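Local coordinates for protein Dye type peroxidase A (Streptomyces lividans 1326, PDB 6GZW) that probably uses its bound haem to oxidise dyes and other substrates with hydrogen peroxide, as a dye-decolourising peroxidase, at residues A[127-132]-A[302-307]; A[155-160]-A[221-226]. All coordinates share one frame; numbering follows the deposited sequence.

Interaction 1 of 2, residues A[127-132]-A[302-307]; sequences WVQIGA and RPFSYH
Gln129 reaches from its strand toward Arg302 and Phe304. Its CB lies beside the indole of Trp127, 3.5 Å from Trp127 CH2. With CG anti to the backbone N (chi1 175°) and the chain extended beyond it, the side chain leaves its strand and heads for the other segment. Gln129 CG comes to 4.6 Å from Phe304 CE1. Gln129 CD then stands 3.9 Å from Arg302 NH1, where amide and guanidinium pack obliquely, their planes 56° apart. The same amide meets the edge of the Phe304 ring, near the ring plane.

Here side chains from two non-adjacent strands of the antiparallel sheet meet in the buried core of the Dyp-type peroxidase fold. Strand 126-132 belongs to the N-terminal family region and strand 300-310 to the C-terminal one. Shortening Gln129 to an alanine is likely to open a gap between Arg302 NH1 and the Phe304 edge.

Arg302 is held chiefly elsewhere: NE bonds to Thr24 O, and NH2 bonds to Pro25 O and Gln27 OE1. Phe304 CZ comes to 4.5 Å from Ile130 O.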
loop_
_atom_site.group_PDB
_atom_site.type_symbol
_atom_site.label_atom_id
_atom_site.label_comp_id
_atom_site.label_asym_id
_atom_site.label_seq_id
_atom_site.Cartn_x
_atom_site.Cartn_y
_atom_site.Cartn_z
ATOM N N TRP A 127 -13.166 -1.811 16.627
ATOM C CA TRP A 127 -12.166 -1.267 15.691
ATOM C C TRP A 127 -10.813 -1.865 15.986
ATOM O O TRP A 127 -10.450 -2.045 17.138
ATOM C CB TRP A 127 -12.132 0.241 15.878
ATOM C CG TRP A 127 -11.138 1.020 15.065
ATOM C CD1 TRP A 127 -11.206 1.341 13.720
ATOM C CD2 TRP A 127 -9.936 1.616 15.561
ATOM N NE1 TRP A 127 -10.129 2.116 13.383
ATOM C CE2 TRP A 127 -9.335 2.304 14.484
ATOM C CE3 TRP A 127 -9.323 1.666 16.827
ATOM C CZ2 TRP A 127 -8.131 3.028 14.630
ATOM C CZ3 TRP A 127 -8.109 2.369 16.972
ATOM C CH2 TRP A 127 -7.540 3.059 15.887
ATOM N N VAL A 128 -10.059 -2.207 14.930
ATOM C CA VAL A 128 -8.673 -2.606 15.087
ATOM C C VAL A 128 -7.806 -1.785 14.157
ATOM O O VAL A 128 -8.160 -1.606 12.972
ATOM C CB VAL A 128 -8.462 -4.110 14.761
ATOM C CG1 VAL A 128 -7.039 -4.515 15.124
ATOM C CG2 VAL A 128 -9.487 -4.952 15.495
ATOM N N GLN A 129 -6.682 -1.293 14.693
ATOM C CA GLN A 129 -5.666 -0.597 13.907
ATOM C C GLN A 129 -4.421 -1.453 13.832
ATOM O O GLN A 129 -3.829 -1.825 14.851
ATOM C CB GLN A 129 -5.327 0.751 14.552
ATOM C CG GLN A 129 -4.179 1.523 13.890
ATOM C CD GLN A 129 -3.821 2.755 14.683
ATOM O OE1 GLN A 129 -3.308 2.656 15.814
ATOM N NE2 GLN A 129 -4.094 3.915 14.122
ATOM N N ILE A 130 -3.997 -1.752 12.604
ATOM C CA ILE A 130 -2.785 -2.505 12.378
ATOM C C ILE A 130 -1.808 -1.625 11.609
ATOM O O ILE A 130 -2.192 -1.010 10.615
ATOM C CB ILE A 130 -3.097 -3.772 11.575
ATOM C CG1 ILE A 130 -3.955 -4.671 12.466
ATOM C CG2 ILE A 130 -1.807 -4.482 11.135
ATOM C CD1 ILE A 130 -4.655 -5.739 11.733
ATOM N N GLY A 131 -0.564 -1.574 12.067
ATOM C CA GLY A 131 0.512 -0.901 11.366
ATOM C C GLY A 131 1.855 -1.573 11.500
ATOM O O GLY A 131 2.122 -2.248 12.497
ATOM N N ALA A 132 2.673 -1.447 10.458
ATOM C CA ALA A 132 4.024 -1.958 10.440
ATOM C C ALA A 132 4.795 -1.314 9.321
ATOM O O ALA A 132 4.205 -0.688 8.427
ATOM C CB ALA A 132 4.025 -3.493 10.269
ATOM N N ARG A 302 -2.008 10.847 14.307
ATOM C CA ARG A 302 -1.141 9.746 13.935
ATOM C C ARG A 302 -1.799 9.022 12.747
ATOM O O ARG A 302 -2.363 7.937 12.893
ATOM C CB ARG A 302 -0.931 8.811 15.135
ATOM C CG ARG A 302 0.119 7.754 14.977
ATOM C CD ARG A 302 0.250 6.839 16.190
ATOM N NE ARG A 302 1.195 5.791 15.877
ATOM C CZ ARG A 302 0.912 4.683 15.204
ATOM N NH1 ARG A 302 -0.322 4.430 14.765
ATOM N NH2 ARG A 302 1.889 3.817 14.972
ATOM N N PRO A 303 -1.713 9.645 11.553
ATOM C CA PRO A 303 -2.475 9.236 10.370
ATOM C C PRO A 303 -1.769 8.231 9.485
ATOM O O PRO A 303 -0.586 7.941 9.684
ATOM C CB PRO A 303 -2.599 10.572 9.597
ATOM C CG PRO A 303 -1.272 11.222 9.853
ATOM C CD PRO A 303 -1.026 10.941 11.315
ATOM N N PHE A 304 -2.503 7.780 8.492
ATOM C CA PHE A 304 -1.946 7.180 7.302
ATOM C C PHE A 304 -2.525 7.898 6.090
ATOM O O PHE A 304 -3.675 8.354 6.125
ATOM C CB PHE A 304 -2.321 5.700 7.212
ATOM C CG PHE A 304 -1.823 4.863 8.359
ATOM C CD1 PHE A 304 -2.582 4.735 9.503
ATOM C CD2 PHE A 304 -0.616 4.185 8.281
ATOM C CE1 PHE A 304 -2.142 3.969 10.560
ATOM C CE2 PHE A 304 -0.181 3.382 9.331
ATOM C CZ PHE A 304 -0.945 3.302 10.478
ATOM N N SER A 305 -1.763 7.950 5.003
ATOM C CA SER A 305 -2.308 8.447 3.737
ATOM C C SER A 305 -2.976 7.259 3.000
ATOM O O SER A 305 -2.735 6.100 3.349
ATOM C CB SER A 305 -1.211 9.099 2.882
ATOM O OG SER A 305 -0.732 10.285 3.513
ATOM N N TYR A 306 -3.908 7.554 2.090
ATOM C CA TYR A 306 -4.556 6.510 1.283
ATOM C C TYR A 306 -4.699 6.909 -0.154
ATOM O O TYR A 306 -4.754 8.105 -0.515
ATOM C CB TYR A 306 -5.902 6.070 1.880
ATOM C CG TYR A 306 -7.078 7.044 1.703
ATOM C CD1 TYR A 306 -7.926 6.977 0.600
ATOM C CD2 TYR A 306 -7.352 8.015 2.654
ATOM C CE1 TYR A 306 -9.002 7.851 0.438
ATOM C CE2 TYR A 306 -8.440 8.893 2.500
ATOM C CZ TYR A 306 -9.273 8.793 1.424
ATOM O OH TYR A 306 -10.348 9.654 1.286
ATOM N N HIS A 307 -4.712 5.888 -0.977
ATOM C CA HIS A 307 -5.052 5.980 -2.380
ATOM C C HIS A 307 -5.629 4.652 -2.834
ATOM O O HIS A 307 -4.924 3.654 -2.816
ATOM C CB HIS A 307 -3.850 6.298 -3.205
ATOM C CG HIS A 307 -4.132 6.196 -4.664
ATOM N ND1 HIS A 307 -4.985 7.065 -5.309
ATOM C CD2 HIS A 307 -3.748 5.278 -5.584
ATOM C CE1 HIS A 307 -5.087 6.702 -6.574
ATOM N NE2 HIS A 307 -4.349 5.624 -6.765
#

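Interaction 2 of 2, residues A[155-160]-A[221-226]; sequences VRWQMN and VVVRRI. With HEM (protoporphyrin IX containing Fe), chain C.
Two strands of the peroxidase's antiparallel sheet face each other here through their side chains, with no backbone bond between them. Met159 and Arg225 have the nearest CA atoms, 8.8 Å apart, and their side chains fill the space between. Arg225 is extended from CG to NE, with CG anti to the backbone N (chi1 -178°). This brings the edge of its guanidinium to the thioether. Arg225 NH1 makes a weak hydrogen bond to Met159 SD at 3.5 Å, with an angle of 145° at the hydrogen. The same NH1 donates to water 1, which lies in the guanidinium plane at 2.9 Å from NH1. Water 1 in turn donates to Asn160 O, so it links the two strands. Arg225 NH2 forms salt bridges with Asp308 and Asp317, which probably balance the guanidinium charge, and Tyr306 adds a cation-pi contact.

Beyond the sulfur, the methyl Met159 CE lies 3.6 Å above the Trp157 ring plane, toward its rim. Trp157 CH2 also touches Val223 CG1, at 4.5 Å. Trp157 NE1 bonds to Asn123 O, which helps fix the indole.

Ile226 turns to the haem pocket. Its CG2 is 3.7 Å from CBB of the haem, whose iron carries water 2.

Strand 153-162 pairs with strand 29-37, where Arg156 and Trp157 face Ala34 in a classic beta bulge. Strand 219-228 runs between strands 350-360 and 316-326.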
loop_
_atom_site.group_PDB
_atom_site.type_symbol
_atom_site.label_atom_id
_atom_site.label_comp_id
_atom_site.label_asym_id
_atom_site.label_seq_id
_atom_site.Cartn_x
_atom_site.Cartn_y
_atom_site.Cartn_z
ATOM N N VAL A 155 -16.580 -8.385 9.177
ATOM C CA VAL A 155 -15.949 -7.139 8.746
ATOM C C VAL A 155 -17.033 -6.195 8.275
ATOM O O VAL A 155 -17.791 -6.490 7.332
ATOM C CB VAL A 155 -14.929 -7.387 7.621
ATOM C CG1 VAL A 155 -14.375 -6.080 7.056
ATOM C CG2 VAL A 155 -13.806 -8.264 8.132
ATOM N N ARG A 156 -17.114 -5.055 8.950
ATOM C CA ARG A 156 -18.018 -3.984 8.557
ATOM C C ARG A 156 -17.374 -3.107 7.474
ATOM O O ARG A 156 -17.990 -2.787 6.471
ATOM C CB ARG A 156 -18.379 -3.135 9.790
ATOM C CG ARG A 156 -19.350 -2.011 9.496
ATOM C CD ARG A 156 -19.601 -1.130 10.715
ATOM N NE ARG A 156 -20.481 -0.041 10.315
ATOM C CZ ARG A 156 -21.793 -0.133 10.147
ATOM N NH1 ARG A 156 -22.437 -1.259 10.450
ATOM N NH2 ARG A 156 -22.464 0.914 9.695
ATOM N N TRP A 157 -16.139 -2.707 7.719
ATOM C CA TRP A 157 -15.371 -1.898 6.759
ATOM C C TRP A 157 -13.882 -2.068 6.989
ATOM O O TRP A 157 -13.443 -2.487 8.054
ATOM C CB TRP A 157 -15.765 -0.410 6.753
ATOM C CG TRP A 157 -15.644 0.354 8.028
ATOM C CD1 TRP A 157 -16.645 0.663 8.871
ATOM C CD2 TRP A 157 -14.456 0.963 8.575
ATOM N NE1 TRP A 157 -16.174 1.418 9.927
ATOM C CE2 TRP A 157 -14.829 1.621 9.764
ATOM C CE3 TRP A 157 -13.122 1.017 8.180
ATOM C CZ2 TRP A 157 -13.913 2.298 10.561
ATOM C CZ3 TRP A 157 -12.212 1.687 8.966
ATOM C CH2 TRP A 157 -12.615 2.319 10.157
ATOM N N GLN A 158 -13.106 -1.798 5.956
ATOM C CA GLN A 158 -11.655 -1.946 6.064
ATOM C C GLN A 158 -10.988 -1.022 5.076
ATOM O O GLN A 158 -11.443 -0.918 3.897
ATOM C CB GLN A 158 -11.235 -3.402 5.849
ATOM C CG GLN A 158 -9.770 -3.701 6.214
ATOM C CD GLN A 158 -8.833 -3.547 5.043
ATOM O OE1 GLN A 158 -9.016 -4.201 4.040
ATOM N NE2 GLN A 158 -7.795 -2.738 5.192
ATOM N N MET A 159 -9.986 -0.290 5.577
ATOM C CA MET A 159 -9.236 0.721 4.788
ATOM C C MET A 159 -7.735 0.449 4.863
ATOM O O MET A 159 -7.194 0.160 5.935
ATOM C CB MET A 159 -9.562 2.144 5.292
ATOM C CG MET A 159 -11.030 2.479 5.157
ATOM S SD MET A 159 -11.454 4.077 5.859
ATOM C CE MET A 159 -13.225 3.851 5.919
ATOM N N ASN A 160 -7.032 0.631 3.742
ATOM C CA ASN A 160 -5.590 0.549 3.692
ATOM C C ASN A 160 -4.968 1.929 3.685
ATOM O O ASN A 160 -5.489 2.835 3.053
ATOM C CB ASN A 160 -5.117 -0.082 2.388
ATOM C CG ASN A 160 -5.604 -1.502 2.198
ATOM O OD1 ASN A 160 -5.830 -2.253 3.179
ATOM N ND2 ASN A 160 -5.744 -1.898 0.906
ATOM N N VAL A 221 -10.270 7.492 20.225
ATOM C CA VAL A 221 -9.813 7.725 18.847
ATOM C C VAL A 221 -10.989 8.202 17.993
ATOM O O VAL A 221 -12.102 7.671 18.090
ATOM C CB VAL A 221 -9.109 6.475 18.269
ATOM C CG1 VAL A 221 -10.039 5.296 18.099
ATOM C CG2 VAL A 221 -8.422 6.791 16.937
ATOM N N VAL A 222 -10.743 9.227 17.183
ATOM C CA VAL A 222 -11.650 9.610 16.111
ATOM C C VAL A 222 -10.898 9.362 14.817
ATOM O O VAL A 222 -9.799 9.894 14.635
ATOM C CB VAL A 222 -12.100 11.080 16.222
ATOM C CG1 VAL A 222 -12.890 11.511 14.984
ATOM C CG2 VAL A 222 -12.901 11.263 17.505
ATOM N N VAL A 223 -11.473 8.504 13.971
ATOM C CA VAL A 223 -10.985 8.182 12.629
ATOM C C VAL A 223 -11.844 8.976 11.662
ATOM O O VAL A 223 -13.081 8.954 11.774
ATOM C CB VAL A 223 -11.172 6.684 12.352
ATOM C CG1 VAL A 223 -10.755 6.316 10.934
ATOM C CG2 VAL A 223 -10.417 5.870 13.375
ATOM N N ARG A 224 -11.203 9.651 10.708
ATOM C CA ARG A 224 -11.911 10.300 9.589
ATOM C C ARG A 224 -11.231 9.946 8.297
ATOM O O ARG A 224 -10.012 10.133 8.167
ATOM C CB ARG A 224 -11.927 11.838 9.742
ATOM C CG ARG A 224 -12.459 12.318 11.096
ATOM C CD ARG A 224 -13.959 12.143 11.252
ATOM N NE ARG A 224 -14.688 13.178 10.521
ATOM C CZ ARG A 224 -15.940 13.556 10.772
ATOM N NH1 ARG A 224 -16.683 12.933 11.700
ATOM N NH2 ARG A 224 -16.474 14.564 10.060
ATOM N N ARG A 225 -12.003 9.421 7.344
ATOM C CA ARG A 225 -11.512 9.174 6.006
ATOM C C ARG A 225 -11.743 10.501 5.278
ATOM O O ARG A 225 -12.870 10.799 4.905
ATOM C CB ARG A 225 -12.266 8.029 5.314
ATOM C CG ARG A 225 -11.734 7.698 3.915
ATOM C CD ARG A 225 -12.681 6.764 3.183
ATOM N NE ARG A 225 -12.209 6.419 1.841
ATOM C CZ ARG A 225 -11.248 5.525 1.583
ATOM N NH1 ARG A 225 -10.616 4.904 2.571
ATOM N NH2 ARG A 225 -10.895 5.266 0.333
ATOM N N ILE A 226 -10.662 11.258 5.049
ATOM C CA ILE A 226 -10.791 12.581 4.466
ATOM C C ILE A 226 -10.186 12.546 3.073
ATOM O O ILE A 226 -8.971 12.430 2.919
ATOM C CB ILE A 226 -10.093 13.651 5.324
ATOM C CG1 ILE A 226 -10.547 13.558 6.780
ATOM C CG2 ILE A 226 -10.388 15.031 4.763
ATOM C CD1 ILE A 226 -9.848 14.543 7.688
HETATM C CHA HEM C . -1.847 20.858 11.866
HETATM C CHB HEM C . -2.916 19.298 7.409
HETATM C CHC HEM C . -7.212 17.741 9.057
HETATM C CHD HEM C . -6.130 19.294 13.480
HETATM C C1A HEM C . -1.764 20.575 10.527
HETATM C C2A HEM C . -0.673 20.950 9.688
HETATM C C3A HEM C . -0.987 20.510 8.444
HETATM C C4A HEM C . -2.270 19.873 8.507
HETATM C CMA HEM C . -0.157 20.618 7.187
HETATM C CAA HEM C . 0.588 21.704 10.090
HETATM C CBA HEM C . 1.778 20.874 10.546
HETATM C CGA HEM C . 1.516 20.213 11.857
HETATM O O1A HEM C . 1.670 20.806 12.958
HETATM O O2A HEM C . 1.101 19.018 11.877
HETATM C C1B HEM C . -4.191 18.708 7.482
HETATM C C2B HEM C . -4.839 18.063 6.388
HETATM C C3B HEM C . -6.052 17.619 6.812
HETATM C C4B HEM C . -6.130 18.007 8.254
HETATM C CMB HEM C . -4.292 17.947 4.998
HETATM C CAB HEM C . -7.070 16.816 6.101
HETATM C CBB HEM C . -6.805 16.000 5.095
HETATM C C1C HEM C . -7.328 18.064 10.391
HETATM C C2C HEM C . -8.460 17.777 11.196
HETATM C C3C HEM C . -8.155 18.240 12.464
HETATM C C4C HEM C . -6.816 18.772 12.415
HETATM C CMC HEM C . -9.750 17.142 10.775
HETATM C CAC HEM C . -8.984 18.269 13.692
HETATM C CBC HEM C . -10.323 18.241 13.776
HETATM C C1D HEM C . -4.825 19.785 13.352
HETATM C C2D HEM C . -4.108 20.272 14.546
HETATM C C3D HEM C . -2.914 20.714 14.108
HETATM C C4D HEM C . -2.925 20.482 12.635
HETATM C CMD HEM C . -4.598 20.247 15.991
HETATM C CAD HEM C . -1.819 21.319 14.973
HETATM C CBD HEM C . -2.040 22.814 15.227
HETATM C CGD HEM C . -0.981 23.353 16.138
HETATM O O1D HEM C . 0.053 23.904 15.665
HETATM O O2D HEM C . -1.127 23.227 17.371
HETATM N NA HEM C . -2.782 20.004 9.778
HETATM N NB HEM C . -5.004 18.669 8.544
HETATM N NC HEM C . -6.378 18.710 11.110
HETATM N ND HEM C . -4.131 20.010 12.223
HETATM FE FE HEM C . -4.560 19.392 10.441
HETATM O O HOH W 1 -8.238 3.313 2.280
HETATM O O HOH W 2 -3.835 17.592 10.846
#

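How the interactions relate
From the N terminus, strands 29-37 and 83-89 come first. Strand 126-132 then supplies the first half of interaction 1. Helix 135-149 leads on to strand 153-162 and the first half of interaction 2. Strand 219-228 completes interaction 2, and only later does strand 300-310 complete interaction 1. Interaction 2 therefore lies wholly within the longer loop that interaction 1 closes; the two do not cross. Both join the N-terminal family region to the C-terminal one, within one antiparallel sheet. Their centres are about 8 Å apart and they touch. Tyr306 CB packs on Asn160 O, bringing residues of the sheet's two outermost strands together, and Trp127 packs on Val221.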